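PDB 3G7U: cytosine-specific methyltransferase from Escherichia coli O157:H7 EDL933, which probably transfers a methyl group from S-adenosyl-L-methionine to carbon 5 of cytosine in DNA, leaving 5-methylcytosine and S-adenosyl-L-homocysteine. Local coordinates for residues A[29-33]-A[34-38]; A[151-155]-A[156-160]; A[176-179]-A[180-184]; A[358-361]-A[362-365]. One frame throughout, in Å; residues are numbered along the deposited sequence. Where two conformers were deposited one is given.

Contact 1 of 4, residues A[29-33]-A[34-38]; sequences AVEID and QHAIN
Asp33 reaches forward to the first turn of the helix that follows it: OD2 accepts from Ala36 N at 2.8 Å, through the lone pair that faces away from the other carboxylate oxygen. This is an N-cap bond. Turning CG away from the backbone N (chi1 -179°) sets the carboxylate beside the N-H groups of the first turn, where its negative charge probably also interacts favourably with the helix dipole. The backbone takes part too, since Ile37 N donates to Asp33 O at 2.9 Å and so closes the first full turn.

Glu31 lies against the same turn. Its CG rests 3.8 Å from Ala36 CB, and its CB is 3.9 Å from Ile37 CB; the small methyl of Ala36 lets the methylene part of Glu31 lie close. Ile37 extends CD1 to within 3.6 Å of Glu31 O, a buried carbonyl for which the model offers no partner.

In the second shell the Glu31 chain bends at chi2 (53°), bringing OE2 back to accept from Asp33 N at 2.9 Å; this bond steadies the backbone of the capping residue. The other oxygen, OE1, takes Gly11 N. The bend thus joins strand 25-30 to helix 34-43 in a beta-alpha-beta unit of the Rossmann-like sheet, with Ile37 packing on His49 of the neighbouring strand 48-50 and His35 stacking on His342.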
ATOM      1  N   ALA A  29      -4.849  -7.360 -11.477  1.00 20.97           N
ATOM      2  CA  ALA A  29      -3.780  -7.463 -10.471  1.00 20.09           C
ATOM      3  C   ALA A  29      -3.079  -8.809 -10.601  1.00 20.28           C
ATOM      4  O   ALA A  29      -3.762  -9.851 -10.779  1.00 20.63           O
ATOM      5  CB  ALA A  29      -4.387  -7.303  -9.068  1.00 20.56           C
ATOM      6  N   VAL A  30      -1.742  -8.834 -10.549  1.00 21.08           N
ATOM      7  CA  VAL A  30      -0.992 -10.078 -10.595  1.00 19.54           C
ATOM      8  C   VAL A  30      -0.253 -10.234  -9.265  1.00 18.17           C
ATOM      9  O   VAL A  30       0.529  -9.370  -8.872  1.00 19.45           O
ATOM     10  CB  VAL A  30       0.041 -10.126 -11.753  1.00 22.05           C
ATOM     11  CG1 VAL A  30       0.830 -11.468 -11.747  1.00 22.81           C
ATOM     12  CG2 VAL A  30      -0.667  -9.938 -13.122  1.00 19.14           C
ATOM     13  N   GLU A  31      -0.549 -11.326  -8.583  1.00 15.41           N
ATOM     14  CA  GLU A  31       0.063 -11.568  -7.242  1.00 20.10           C
ATOM     15  C   GLU A  31       0.142 -13.061  -6.990  1.00 17.96           C
ATOM     16  O   GLU A  31      -0.843 -13.738  -7.127  1.00 18.32           O
ATOM     17  CB  GLU A  31      -0.834 -10.883  -6.191  1.00 20.17           C
ATOM     18  CG  GLU A  31      -0.497 -11.163  -4.707  1.00 20.14           C
ATOM     19  CD  GLU A  31       0.947 -10.898  -4.365  1.00 23.81           C
ATOM     20  OE1 GLU A  31       1.458  -9.808  -4.684  1.00 22.75           O
ATOM     21  OE2 GLU A  31       1.607 -11.788  -3.784  1.00 22.98           O
ATOM     22  N   ILE A  32       1.324 -13.555  -6.636  1.00 18.21           N
ATOM     23  CA  ILE A  32       1.539 -14.986  -6.347  1.00 22.39           C
ATOM     24  C   ILE A  32       0.920 -15.474  -5.018  1.00 21.74           C
ATOM     25  O   ILE A  32       0.522 -16.617  -4.907  1.00 22.37           O
ATOM     26  CB  ILE A  32       3.062 -15.375  -6.476  1.00 22.91           C
ATOM     27  CG1 ILE A  32       3.284 -16.890  -6.624  1.00 26.48           C
ATOM     28  CG2 ILE A  32       3.901 -14.893  -5.276  1.00 25.28           C
ATOM     29  CD1 ILE A  32       2.525 -17.577  -7.793  1.00 28.05           C
ATOM     30  N   ASP A  33       0.814 -14.613  -3.997  1.00 21.88           N
ATOM     31  CA  ASP A  33       0.388 -15.108  -2.706  1.00 20.98           C
ATOM     32  C   ASP A  33      -1.116 -15.227  -2.683  1.00 22.55           C
ATOM     33  O   ASP A  33      -1.810 -14.258  -2.906  1.00 23.37           O
ATOM     34  CB  ASP A  33       0.869 -14.158  -1.595  1.00 21.26           C
ATOM     35  CG  ASP A  33       0.483 -14.637  -0.220  1.00 29.79           C
ATOM     36  OD1 ASP A  33       1.286 -15.374   0.374  1.00 28.74           O
ATOM     37  OD2 ASP A  33      -0.597 -14.263   0.275  1.00 26.76           O
ATOM     38  N   GLN A  34      -1.625 -16.409  -2.338  1.00 23.65           N
ATOM     39  CA  GLN A  34      -3.039 -16.669  -2.363  1.00 22.10           C
ATOM     40  C   GLN A  34      -3.820 -15.782  -1.404  1.00 21.14           C
ATOM     41  O   GLN A  34      -4.843 -15.254  -1.766  1.00 24.33           O
ATOM     42  CB  GLN A  34      -3.304 -18.140  -2.028  1.00 28.63           C
ATOM     43  CG  GLN A  34      -4.777 -18.503  -2.016  1.00 41.64           C
ATOM     44  CD  GLN A  34      -5.008 -19.841  -1.347  1.00 53.61           C
ATOM     45  OE1 GLN A  34      -4.639 -20.883  -1.889  1.00 52.65           O
ATOM     46  NE2 GLN A  34      -5.590 -19.817  -0.145  1.00 57.10           N
ATOM     47  N   HIS A  35      -3.315 -15.573  -0.191  1.00 21.06           N
ATOM     48  CA  HIS A  35      -4.036 -14.714   0.732  1.00 20.00           C
ATOM     49  C   HIS A  35      -4.087 -13.239   0.286  1.00 15.63           C
ATOM     50  O   HIS A  35      -5.126 -12.583   0.415  1.00 23.68           O
ATOM     51  CB  HIS A  35      -3.404 -14.787   2.123  1.00 24.14           C
ATOM     52  CG  HIS A  35      -3.490 -16.146   2.729  1.00 33.07           C
ATOM     53  ND1 HIS A  35      -4.686 -16.701   3.131  1.00 40.12           N
ATOM     54  CD2 HIS A  35      -2.544 -17.086   2.948  1.00 36.14           C
ATOM     55  CE1 HIS A  35      -4.468 -17.913   3.604  1.00 40.71           C
ATOM     56  NE2 HIS A  35      -3.176 -18.169   3.510  1.00 38.92           N
ATOM     57  N   ALA A  36      -2.950 -12.741  -0.192  1.00 19.64           N
ATOM     58  CA  ALA A  36      -2.847 -11.379  -0.683  1.00 18.09           C
ATOM     59  C   ALA A  36      -3.767 -11.182  -1.862  1.00 19.84           C
ATOM     60  O   ALA A  36      -4.555 -10.240  -1.883  1.00 17.84           O
ATOM     61  CB  ALA A  36      -1.425 -11.053  -1.055  1.00 17.86           C
ATOM     62  N   ILE A  37      -3.724 -12.096  -2.841  1.00 19.27           N
ATOM     63  CA  ILE A  37      -4.585 -11.874  -4.000  1.00 20.06           C
ATOM     64  C   ILE A  37      -6.070 -12.091  -3.717  1.00 20.28           C
ATOM     65  O   ILE A  37      -6.923 -11.413  -4.312  1.00 21.76           O
ATOM     66  CB  ILE A  37      -4.164 -12.695  -5.258  1.00 22.96           C
ATOM     67  CG1 ILE A  37      -4.684 -11.997  -6.526  1.00 23.94           C
ATOM     68  CG2 ILE A  37      -4.617 -14.173  -5.156  1.00 25.47           C
ATOM     69  CD1 ILE A  37      -4.239 -12.668  -7.786  1.00 22.77           C
ATOM     70  N   ASN A  38      -6.414 -12.999  -2.803  1.00 17.60           N
ATOM     71  CA  ASN A  38      -7.799 -13.120  -2.405  1.00 21.13           C
ATOM     72  C   ASN A  38      -8.255 -11.832  -1.762  1.00 22.78           C
ATOM     73  O   ASN A  38      -9.368 -11.369  -1.996  1.00 21.52           O
ATOM     74  CB  ASN A  38      -7.975 -14.302  -1.437  1.00 23.93           C
ATOM     75  CG  ASN A  38      -7.943 -15.631  -2.157  1.00 30.65           C
ATOM     76  OD1 ASN A  38      -8.016 -15.682  -3.390  1.00 34.88           O
ATOM     77  ND2 ASN A  38      -7.827 -16.718  -1.395  1.00 32.91           N
TER

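Contact 2 of 4, residues A[151-155]-A[156-160]; sequences VKASD and YGAPT
Val151 sets its CG1 methyl 3.7 Å from Tyr156 CE2, the two side chains crossing at about a right angle. Tyr156 gets there because its CG stands opposite the carbonyl carbon (chi1 -66°), which swings the ring back beside the strand end; Lys152 O then lies at the ring edge, in its plane. Further along, Thr160 divides its two branches: CG2 lies 3.9 Å from Ala153 CB, while OG1, anti to the backbone N (chi1 176°), bonds to Cys291 O. Ala153 CB also meets Ala158 CB at 4.1 Å, the small apolar contact that often accompanies a Schellman motif.

That motif ends the short 3-10 turn beneath. Ala153 O takes Tyr156 N at 2.9 Å and, weakly, Ala158 N, while Gly157 N donates to Ser154 O. Gly157 has positive phi (91°), where a side chain would crowd the preceding carbonyl, so glycine fits. A water donates to both Ser154 O and Ala158 O, bridging the two arms.

Tyrosine suits its place by being both greasy and polar: its ring meets Tyr358 edge-to-face, and its hydroxyl bonds to Phe183 O. Backbone bonds therefore turn the chain, while the phenol joins the turn to the loop carrying Phe183 and to helix 353-367 carrying Tyr358.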
ATOM      1  N   VAL A 151      10.378   9.192  -0.985  1.00 28.78           N
ATOM      2  CA  VAL A 151       9.384   9.962  -0.229  1.00 31.94           C
ATOM      3  C   VAL A 151       9.249   9.441   1.184  1.00 29.26           C
ATOM      4  O   VAL A 151       9.496   8.279   1.422  1.00 30.32           O
ATOM      5  CB  VAL A 151       7.982   9.985  -0.885  1.00 36.63           C
ATOM      6  CG1 VAL A 151       8.010  10.687  -2.239  1.00 42.96           C
ATOM      7  CG2 VAL A 151       7.422   8.590  -1.018  1.00 32.75           C
ATOM      8  N   LYS A 152       8.834  10.313   2.090  1.00 29.07           N
ATOM      9  CA  LYS A 152       8.507   9.932   3.465  1.00 32.47           C
ATOM     10  C   LYS A 152       6.993  10.054   3.520  1.00 26.02           C
ATOM     11  O   LYS A 152       6.448  11.085   3.199  1.00 30.00           O
ATOM     12  CB  LYS A 152       9.182  10.895   4.461  1.00 34.23           C
ATOM     13  CG  LYS A 152       9.145  10.453   5.935  1.00 41.64           C
ATOM     14  CD  LYS A 152       9.978  11.374   6.849  1.00 42.63           C
ATOM     15  CE  LYS A 152       9.269  12.710   7.092  1.00 52.46           C
ATOM     16  NZ  LYS A 152      10.048  13.686   7.935  1.00 54.52           N
ATOM     17  N   ALA A 153       6.317   8.985   3.926  1.00 25.56           N
ATOM     18  CA  ALA A 153       4.873   8.933   3.844  1.00 24.81           C
ATOM     19  C   ALA A 153       4.187  10.037   4.577  1.00 23.29           C
ATOM     20  O   ALA A 153       3.128  10.538   4.138  1.00 25.69           O
ATOM     21  CB  ALA A 153       4.344   7.543   4.316  1.00 24.82           C
ATOM     22  N   SER A 154       4.759  10.425   5.711  1.00 26.00           N
ATOM     23  CA  SER A 154       4.116  11.432   6.571  1.00 28.77           C
ATOM     24  C   SER A 154       4.024  12.837   5.923  1.00 30.28           C
ATOM     25  O   SER A 154       3.101  13.615   6.226  1.00 31.09           O
ATOM     26  CB  SER A 154       4.811  11.494   7.935  1.00 29.53           C
ATOM     27  OG  SER A 154       6.205  11.615   7.803  1.00 35.00           O
ATOM     28  N   ASP A 155       4.935  13.109   4.985  1.00 29.84           N
ATOM     29  CA  ASP A 155       4.889  14.339   4.182  1.00 31.05           C
ATOM     30  C   ASP A 155       3.644  14.370   3.299  1.00 32.03           C
ATOM     31  O   ASP A 155       3.245  15.437   2.857  1.00 34.55           O
ATOM     32  CB  ASP A 155       6.137  14.473   3.317  1.00 31.49           C
ATOM     33  CG  ASP A 155       7.400  14.714   4.122  1.00 35.70           C
ATOM     34  OD1 ASP A 155       7.318  15.112   5.306  1.00 38.83           O
ATOM     35  OD2 ASP A 155       8.501  14.511   3.566  1.00 39.89           O
ATOM     36  N   TYR A 156       3.016  13.208   3.049  1.00 27.63           N
ATOM     37  CA  TYR A 156       1.789  13.192   2.242  1.00 29.59           C
ATOM     38  C   TYR A 156       0.530  13.003   3.051  1.00 28.29           C
ATOM     39  O   TYR A 156      -0.567  12.857   2.495  1.00 30.35           O
ATOM     40  CB  TYR A 156       1.871  12.150   1.125  1.00 32.46           C
ATOM     41  CG  TYR A 156       2.922  12.497   0.115  1.00 32.18           C
ATOM     42  CD1 TYR A 156       2.580  13.125  -1.084  1.00 33.75           C
ATOM     43  CD2 TYR A 156       4.263  12.224   0.359  1.00 29.29           C
ATOM     44  CE1 TYR A 156       3.558  13.461  -2.021  1.00 36.59           C
ATOM     45  CE2 TYR A 156       5.249  12.538  -0.569  1.00 38.08           C
ATOM     46  CZ  TYR A 156       4.888  13.167  -1.746  1.00 38.15           C
ATOM     47  OH  TYR A 156       5.856  13.467  -2.656  1.00 37.25           O
ATOM     48  N   GLY A 157       0.661  13.069   4.370  1.00 27.63           N
ATOM     49  CA  GLY A 157      -0.526  13.056   5.209  1.00 26.17           C
ATOM     50  C   GLY A 157      -0.898  11.634   5.620  1.00 26.85           C
ATOM     51  O   GLY A 157      -2.017  11.414   6.044  1.00 28.65           O
ATOM     52  N   ALA A 158       0.002  10.677   5.491  1.00 24.96           N
ATOM     53  CA  ALA A 158      -0.149   9.380   6.133  1.00 27.05           C
ATOM     54  C   ALA A 158       0.474   9.363   7.514  1.00 25.82           C
ATOM     55  O   ALA A 158       1.407  10.027   7.728  1.00 28.15           O
ATOM     56  CB  ALA A 158       0.455   8.347   5.316  1.00 28.46           C
ATOM     57  N   PRO A 159      -0.043   8.583   8.446  1.00 25.21           N
ATOM     58  CA  PRO A 159       0.436   8.656   9.819  1.00 24.05           C
ATOM     59  C   PRO A 159       1.671   7.851  10.085  1.00 26.18           C
ATOM     60  O   PRO A 159       1.813   7.393  11.145  1.00 30.78           O
ATOM     61  CB  PRO A 159      -0.708   8.056  10.617  1.00 19.31           C
ATOM     62  CG  PRO A 159      -1.844   8.118   9.783  1.00 22.53           C
ATOM     63  CD  PRO A 159      -1.381   7.999   8.392  1.00 23.10           C
ATOM     64  N   THR A 160       2.518   7.642   9.110  1.00 28.36           N
ATOM     65  CA  THR A 160       3.676   6.811   9.295  1.00 27.01           C
ATOM     66  C   THR A 160       4.858   7.430   8.591  1.00 31.03           C
ATOM     67  O   THR A 160       4.687   8.077   7.615  1.00 26.70           O
ATOM     68  CB  THR A 160       3.427   5.412   8.728  1.00 22.97           C
ATOM     69  OG1 THR A 160       4.583   4.622   8.824  1.00 29.64           O
ATOM     70  CG2 THR A 160       3.044   5.487   7.327  1.00 27.77           C
TER
HETATM   71  O   HOH W   1       1.205  12.803   8.142  1.00 29.22           O

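Contact 3 of 4, residues A[176-179]-A[180-184]; sequences LDIS and DEVFM
The Phe183 ring meets Ile178 through CE2, which lies 3.8 Å from Ile178 CG2. One face of the same ring carries Val182 CG2, about 3.5 Å above the plane and over its centre, so that the residue just before it in sequence places a methyl over that face. That methyl of Val182 also lies 4.3 Å from Ile178 CG2, and the three apolar side chains make one small cluster. Ile178 contributes CG2 because this branch is the one set opposite its backbone N, its CG1 having gone opposite the carbonyl carbon (chi1 -52°); the branch at CB lets CG2 face Val182 and Phe183.

Between these side chains the backbone coils through two overlapping turns. Val182 N donates weakly to Ser179 O at 3.5 Å, and Phe183 N more firmly to Asp180 O at 2.9 Å. Ser179, small and polar, suits the exposed start of the coil, its OG lying 3.4 Å from Glu181 CB, while Asp180 and Glu181 keep to the solvent side.

The apolar face turns inward. Ile178 and Phe183 both touch Leu146 of strand 143-152, Phe183 reaches Ile168 and Ile178 reaches Val170 on strand 163-171, and Val182 lies on Leu366, so the loop packs on the last two strands of the sheet and on the C-terminal helix 353-367.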
ATOM      1  N   LEU A 176       6.141  14.736 -23.044  1.00 52.78           N
ATOM      2  CA  LEU A 176       5.667  15.437 -21.872  1.00 54.31           C
ATOM      3  C   LEU A 176       6.816  16.144 -21.175  1.00 52.04           C
ATOM      4  O   LEU A 176       7.957  15.676 -21.220  1.00 51.12           O
ATOM      5  CB  LEU A 176       4.991  14.451 -20.920  1.00 55.40           C
ATOM      6  CG  LEU A 176       3.467  14.358 -20.907  1.00 57.29           C
ATOM      7  CD1 LEU A 176       2.772  15.075 -22.064  1.00 61.06           C
ATOM      8  CD2 LEU A 176       3.088  12.897 -20.859  1.00 58.88           C
ATOM      9  N   ASP A 177       6.520  17.281 -20.551  1.00 56.45           N
ATOM     10  CA  ASP A 177       7.480  17.925 -19.646  1.00 62.15           C
ATOM     11  C   ASP A 177       7.040  17.610 -18.234  1.00 62.42           C
ATOM     12  O   ASP A 177       5.868  17.792 -17.902  1.00 62.82           O
ATOM     13  CB  ASP A 177       7.513  19.447 -19.843  1.00 65.81           C
ATOM     14  CG  ASP A 177       7.887  19.849 -21.263  1.00 68.93           C
ATOM     15  OD1 ASP A 177       8.990  19.477 -21.723  1.00 67.01           O
ATOM     16  OD2 ASP A 177       7.071  20.539 -21.914  1.00 74.23           O
ATOM     17  N   ILE A 178       7.964  17.114 -17.415  1.00 63.94           N
ATOM     18  CA  ILE A 178       7.640  16.773 -16.027  1.00 66.29           C
ATOM     19  C   ILE A 178       8.462  17.549 -15.010  1.00 66.04           C
ATOM     20  O   ILE A 178       9.656  17.291 -14.812  1.00 67.53           O
ATOM     21  CB  ILE A 178       7.767  15.259 -15.735  1.00 68.08           C
ATOM     22  CG1 ILE A 178       6.975  14.438 -16.756  1.00 69.25           C
ATOM     23  CG2 ILE A 178       7.289  14.945 -14.303  1.00 68.99           C
ATOM     24  CD1 ILE A 178       7.202  12.975 -16.631  1.00 69.98           C
ATOM     25  N   SER A 179       7.802  18.502 -14.361  1.00 65.62           N
ATOM     26  CA  SER A 179       8.376  19.189 -13.209  1.00 64.01           C
ATOM     27  C   SER A 179       8.033  18.394 -11.956  1.00 62.84           C
ATOM     28  O   SER A 179       7.037  17.653 -11.930  1.00 60.49           O
ATOM     29  CB  SER A 179       7.837  20.621 -13.100  1.00 63.45           C
ATOM     30  OG  SER A 179       6.493  20.660 -12.638  1.00 60.79           O
ATOM     31  N   ASP A 180       8.840  18.564 -10.914  1.00 60.89           N
ATOM     32  CA  ASP A 180       8.601  17.867  -9.648  1.00 58.83           C
ATOM     33  C   ASP A 180       7.404  18.431  -8.892  1.00 57.11           C
ATOM     34  O   ASP A 180       6.855  17.778  -7.998  1.00 53.25           O
ATOM     35  CB  ASP A 180       9.862  17.880  -8.788  1.00 60.46           C
ATOM     36  CG  ASP A 180      10.949  16.948  -9.329  1.00 63.20           C
ATOM     37  OD1 ASP A 180      10.629  15.827  -9.816  1.00 60.11           O
ATOM     38  OD2 ASP A 180      12.130  17.350  -9.255  1.00 62.94           O
ATOM     39  N   GLU A 181       6.988  19.641  -9.274  1.00 57.35           N
ATOM     40  CA  GLU A 181       5.783  20.265  -8.729  1.00 58.59           C
ATOM     41  C   GLU A 181       4.649  19.262  -8.633  1.00 54.90           C
ATOM     42  O   GLU A 181       3.942  19.233  -7.619  1.00 57.79           O
ATOM     43  CB  GLU A 181       5.327  21.453  -9.584  1.00 60.78           C
ATOM     44  CG  GLU A 181       4.016  22.090  -9.119  1.00 67.15           C
ATOM     45  CD  GLU A 181       3.886  23.551  -9.531  1.00 77.60           C
ATOM     46  OE1 GLU A 181       4.264  23.890 -10.681  1.00 79.86           O
ATOM     47  OE2 GLU A 181       3.405  24.359  -8.696  1.00 80.33           O
ATOM     48  N   VAL A 182       4.505  18.426  -9.667  1.00 47.39           N
ATOM     49  CA  VAL A 182       3.352  17.552  -9.756  1.00 45.63           C
ATOM     50  C   VAL A 182       3.331  16.521  -8.616  1.00 41.33           C
ATOM     51  O   VAL A 182       2.266  16.289  -8.055  1.00 45.93           O
ATOM     52  CB  VAL A 182       3.129  16.922 -11.188  1.00 46.17           C
ATOM     53  CG1 VAL A 182       3.138  18.022 -12.276  1.00 50.73           C
ATOM     54  CG2 VAL A 182       4.139  15.842 -11.521  1.00 45.37           C
ATOM     55  N   PHE A 183       4.508  16.024  -8.230  1.00 34.21           N
ATOM     56  CA  PHE A 183       4.652  14.953  -7.222  1.00 38.95           C
ATOM     57  C   PHE A 183       4.895  15.431  -5.782  1.00 43.30           C
ATOM     58  O   PHE A 183       4.827  14.635  -4.829  1.00 42.20           O
ATOM     59  CB  PHE A 183       5.762  13.981  -7.625  1.00 35.18           C
ATOM     60  CG  PHE A 183       5.543  13.340  -8.966  1.00 38.16           C
ATOM     61  CD1 PHE A 183       4.382  12.618  -9.218  1.00 30.02           C
ATOM     62  CD2 PHE A 183       6.490  13.483  -9.988  1.00 36.49           C
ATOM     63  CE1 PHE A 183       4.159  12.026 -10.481  1.00 36.88           C
ATOM     64  CE2 PHE A 183       6.291  12.893 -11.255  1.00 37.25           C
ATOM     65  CZ  PHE A 183       5.122  12.160 -11.505  1.00 34.72           C
ATOM     66  N   MET A 184       5.194  16.722  -5.629  1.00 42.87           N
ATOM     67  CA  MET A 184       5.521  17.293  -4.334  1.00 40.93           C
ATOM     68  C   MET A 184       4.246  17.509  -3.580  1.00 40.79           C
ATOM     69  O   MET A 184       3.235  17.882  -4.182  1.00 41.28           O
ATOM     70  CB  MET A 184       6.179  18.666  -4.519  1.00 44.54           C
ATOM     71  CG  MET A 184       7.627  18.659  -4.876  1.00 47.15           C
ATOM     72  SD  MET A 184       8.058  20.345  -5.411  1.00 37.34           S
ATOM     73  CE  MET A 184       7.893  21.294  -3.871  1.00 43.27           C
TER

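Contact 4 of 4, residues A[358-361]-A[362-365]; sequences YILK and GLYN
Within the C-terminal helix 353-367, Lys361 and Tyr364 run side by side and point the same way, with Lys361 NZ 3.6 Å from Tyr364 CD2. Lysine bends at chi2 (60°) and is otherwise stretched out, so its aliphatic part lies beside the Tyr364 side chain while the ammonium reaches Ala22 O at the end of helix 14-22. Tyr364 in turn meets Phe24 edge-to-face. One turn on from the lysine, Asn365 OD1 sits 3.7 Å from Lys361 CE and at the edge of the Tyr364 ring, in its plane.

In C5-methyltransferases the last helix folds back onto the amino-terminal part of the catalytic domain, and Leu360 does so here, lying on Leu15 and Ala19 of helix 14-22. Leu363 packs instead on Phe114 and Leu116 of strand 114-119 in the central sheet. The two leucines meet through Leu360 CD2 and Leu363 CD1, 4.2 Å apart, their branched ends suiting a greasy interface.

The backbone is uneven. Tyr364 N to Leu360 O and Asn365 N to Lys361 O are both 2.9 Å, whereas Leu363 N to Ile359 O (3.5 Å) is weak. Gly362 lies close against the preceding turn, its N donating weakly to both Tyr358 O (3.4 Å) and Ile359 O (3.3 Å), and with no side chain it adds no bulk there.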
ATOM      1  N   TYR A 358      -1.410  10.205  -4.217  1.00 28.78           N
ATOM      2  CA  TYR A 358      -0.809  11.484  -4.543  1.00 32.44           C
ATOM      3  C   TYR A 358       0.074  11.424  -5.770  1.00 31.06           C
ATOM      4  O   TYR A 358      -0.101  12.251  -6.670  1.00 31.29           O
ATOM      5  CB  TYR A 358      -0.051  12.074  -3.358  1.00 35.05           C
ATOM      6  CG  TYR A 358      -0.002  13.598  -3.423  1.00 43.47           C
ATOM      7  CD1 TYR A 358      -0.986  14.368  -2.792  1.00 37.84           C
ATOM      8  CD2 TYR A 358       1.001  14.259  -4.131  1.00 44.93           C
ATOM      9  CE1 TYR A 358      -0.970  15.761  -2.849  1.00 44.76           C
ATOM     10  CE2 TYR A 358       1.023  15.658  -4.195  1.00 47.60           C
ATOM     11  CZ  TYR A 358       0.031  16.399  -3.545  1.00 47.65           C
ATOM     12  OH  TYR A 358       0.028  17.788  -3.583  1.00 51.21           O
ATOM     13  N   ILE A 359       1.017  10.474  -5.773  1.00 28.04           N
ATOM     14  CA  ILE A 359       1.965  10.268  -6.868  0.50 26.80           C
ATOM     15  C   ILE A 359       1.255   9.901  -8.172  1.00 29.18           C
ATOM     16  O   ILE A 359       1.547  10.484  -9.218  1.00 28.24           O
ATOM     17  CB  ILE A 359       3.010   9.182  -6.519  0.50 26.12           C
ATOM     18  CG1 ILE A 359       3.774   9.531  -5.223  0.50 25.87           C
ATOM     19  CG2 ILE A 359       3.960   8.910  -7.690  0.50 26.42           C
ATOM     20  CD1 ILE A 359       4.503  10.901  -5.218  0.50 21.91           C
ATOM     21  N   LEU A 360       0.335   8.932  -8.095  1.00 23.08           N
ATOM     22  CA  LEU A 360      -0.401   8.496  -9.287  1.00 24.81           C
ATOM     23  C   LEU A 360      -1.335   9.591  -9.845  1.00 24.68           C
ATOM     24  O   LEU A 360      -1.558   9.629 -11.051  1.00 28.16           O
ATOM     25  CB  LEU A 360      -1.122   7.156  -8.999  1.00 22.14           C
ATOM     26  CG  LEU A 360      -0.136   5.958  -9.062  1.00 22.73           C
ATOM     27  CD1 LEU A 360      -0.678   4.758  -8.267  1.00 20.46           C
ATOM     28  CD2 LEU A 360       0.146   5.543 -10.540  1.00 23.06           C
ATOM     29  N   LYS A 361      -1.873  10.483  -8.995  1.00 25.21           N
ATOM     30  CA  LYS A 361      -2.753  11.577  -9.498  1.00 30.29           C
ATOM     31  C   LYS A 361      -1.950  12.560 -10.361  1.00 31.10           C
ATOM     32  O   LYS A 361      -2.482  13.113 -11.328  1.00 30.81           O
ATOM     33  CB  LYS A 361      -3.492  12.330  -8.356  1.00 31.43           C
ATOM     34  CG  LYS A 361      -4.571  13.368  -8.818  1.00 33.31           C
ATOM     35  CD  LYS A 361      -5.668  12.689  -9.646  1.00 40.17           C
ATOM     36  CE  LYS A 361      -6.878  13.560 -10.016  1.00 45.04           C
ATOM     37  NZ  LYS A 361      -7.897  12.681 -10.759  1.00 47.30           N
ATOM     38  N   GLY A 362      -0.679  12.735 -10.018  1.00 29.64           N
ATOM     39  CA  GLY A 362       0.258  13.529 -10.797  1.00 35.87           C
ATOM     40  C   GLY A 362       0.374  12.972 -12.202  1.00 39.02           C
ATOM     41  O   GLY A 362       0.259  13.716 -13.179  1.00 39.43           O
ATOM     42  N   LEU A 363       0.562  11.658 -12.310  1.00 33.97           N
ATOM     43  CA  LEU A 363       0.622  10.986 -13.605  1.00 30.64           C
ATOM     44  C   LEU A 363      -0.696  11.046 -14.362  1.00 28.36           C
ATOM     45  O   LEU A 363      -0.676  11.225 -15.572  1.00 36.36           O
ATOM     46  CB  LEU A 363       1.076   9.530 -13.467  1.00 30.40           C
ATOM     47  CG  LEU A 363       2.562   9.383 -13.186  1.00 30.35           C
ATOM     48  CD1 LEU A 363       2.876   8.123 -12.401  1.00 31.21           C
ATOM     49  CD2 LEU A 363       3.309   9.426 -14.510  1.00 29.53           C
ATOM     50  N   TYR A 364      -1.826  10.890 -13.670  1.00 31.63           N
ATOM     51  CA  TYR A 364      -3.136  10.920 -14.321  1.00 33.16           C
ATOM     52  C   TYR A 364      -3.347  12.296 -14.937  1.00 38.63           C
ATOM     53  O   TYR A 364      -3.790  12.409 -16.083  1.00 34.39           O
ATOM     54  CB  TYR A 364      -4.251  10.653 -13.324  1.00 30.71           C
ATOM     55  CG  TYR A 364      -5.643  10.613 -13.931  1.00 35.77           C
ATOM     56  CD1 TYR A 364      -6.151   9.434 -14.500  1.00 34.40           C
ATOM     57  CD2 TYR A 364      -6.469  11.742 -13.907  1.00 38.29           C
ATOM     58  CE1 TYR A 364      -7.452   9.399 -15.049  1.00 41.87           C
ATOM     59  CE2 TYR A 364      -7.756  11.721 -14.449  1.00 42.82           C
ATOM     60  CZ  TYR A 364      -8.239  10.551 -15.010  1.00 42.80           C
ATOM     61  OH  TYR A 364      -9.513  10.542 -15.534  1.00 46.91           O
ATOM     62  N   ASN A 365      -3.037  13.331 -14.157  1.00 38.11           N
ATOM     63  CA  ASN A 365      -3.165  14.709 -14.629  1.00 40.53           C
ATOM     64  C   ASN A 365      -2.323  15.008 -15.863  1.00 42.48           C
ATOM     65  O   ASN A 365      -2.816  15.650 -16.796  1.00 44.41           O
ATOM     66  CB  ASN A 365      -2.884  15.696 -13.512  1.00 38.65           C
ATOM     67  CG  ASN A 365      -4.015  15.748 -12.499  1.00 36.14           C
ATOM     68  OD1 ASN A 365      -5.142  15.329 -12.779  1.00 41.87           O
ATOM     69  ND2 ASN A 365      -3.713  16.249 -11.311  1.00 40.68           N
TER

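From the N terminus, contact 1 turns the chain from strand 25-30 into helix 34-43, near the outer end of the parallel part of the sheet. Contact 2 then rounds off strand 143-152 before strand 163-171, contact 3 coils the loop beyond that strand, and contact 4 lies in the closing helix 353-367. The four follow in series, and none nests within or crosses another. Contact 1 stands apart, its centre at least 25 Å from those of the others. Contacts 2 and 3 meet where the Tyr156 hydroxyl reaches the Phe183 carbonyl; Phe183 CE1 comes 3.3 Å from Ile359 O, and Tyr156 CE1 3.4 Å from Tyr358 CD2, joining the antiparallel sheet edge, its trailing loop and the last helix.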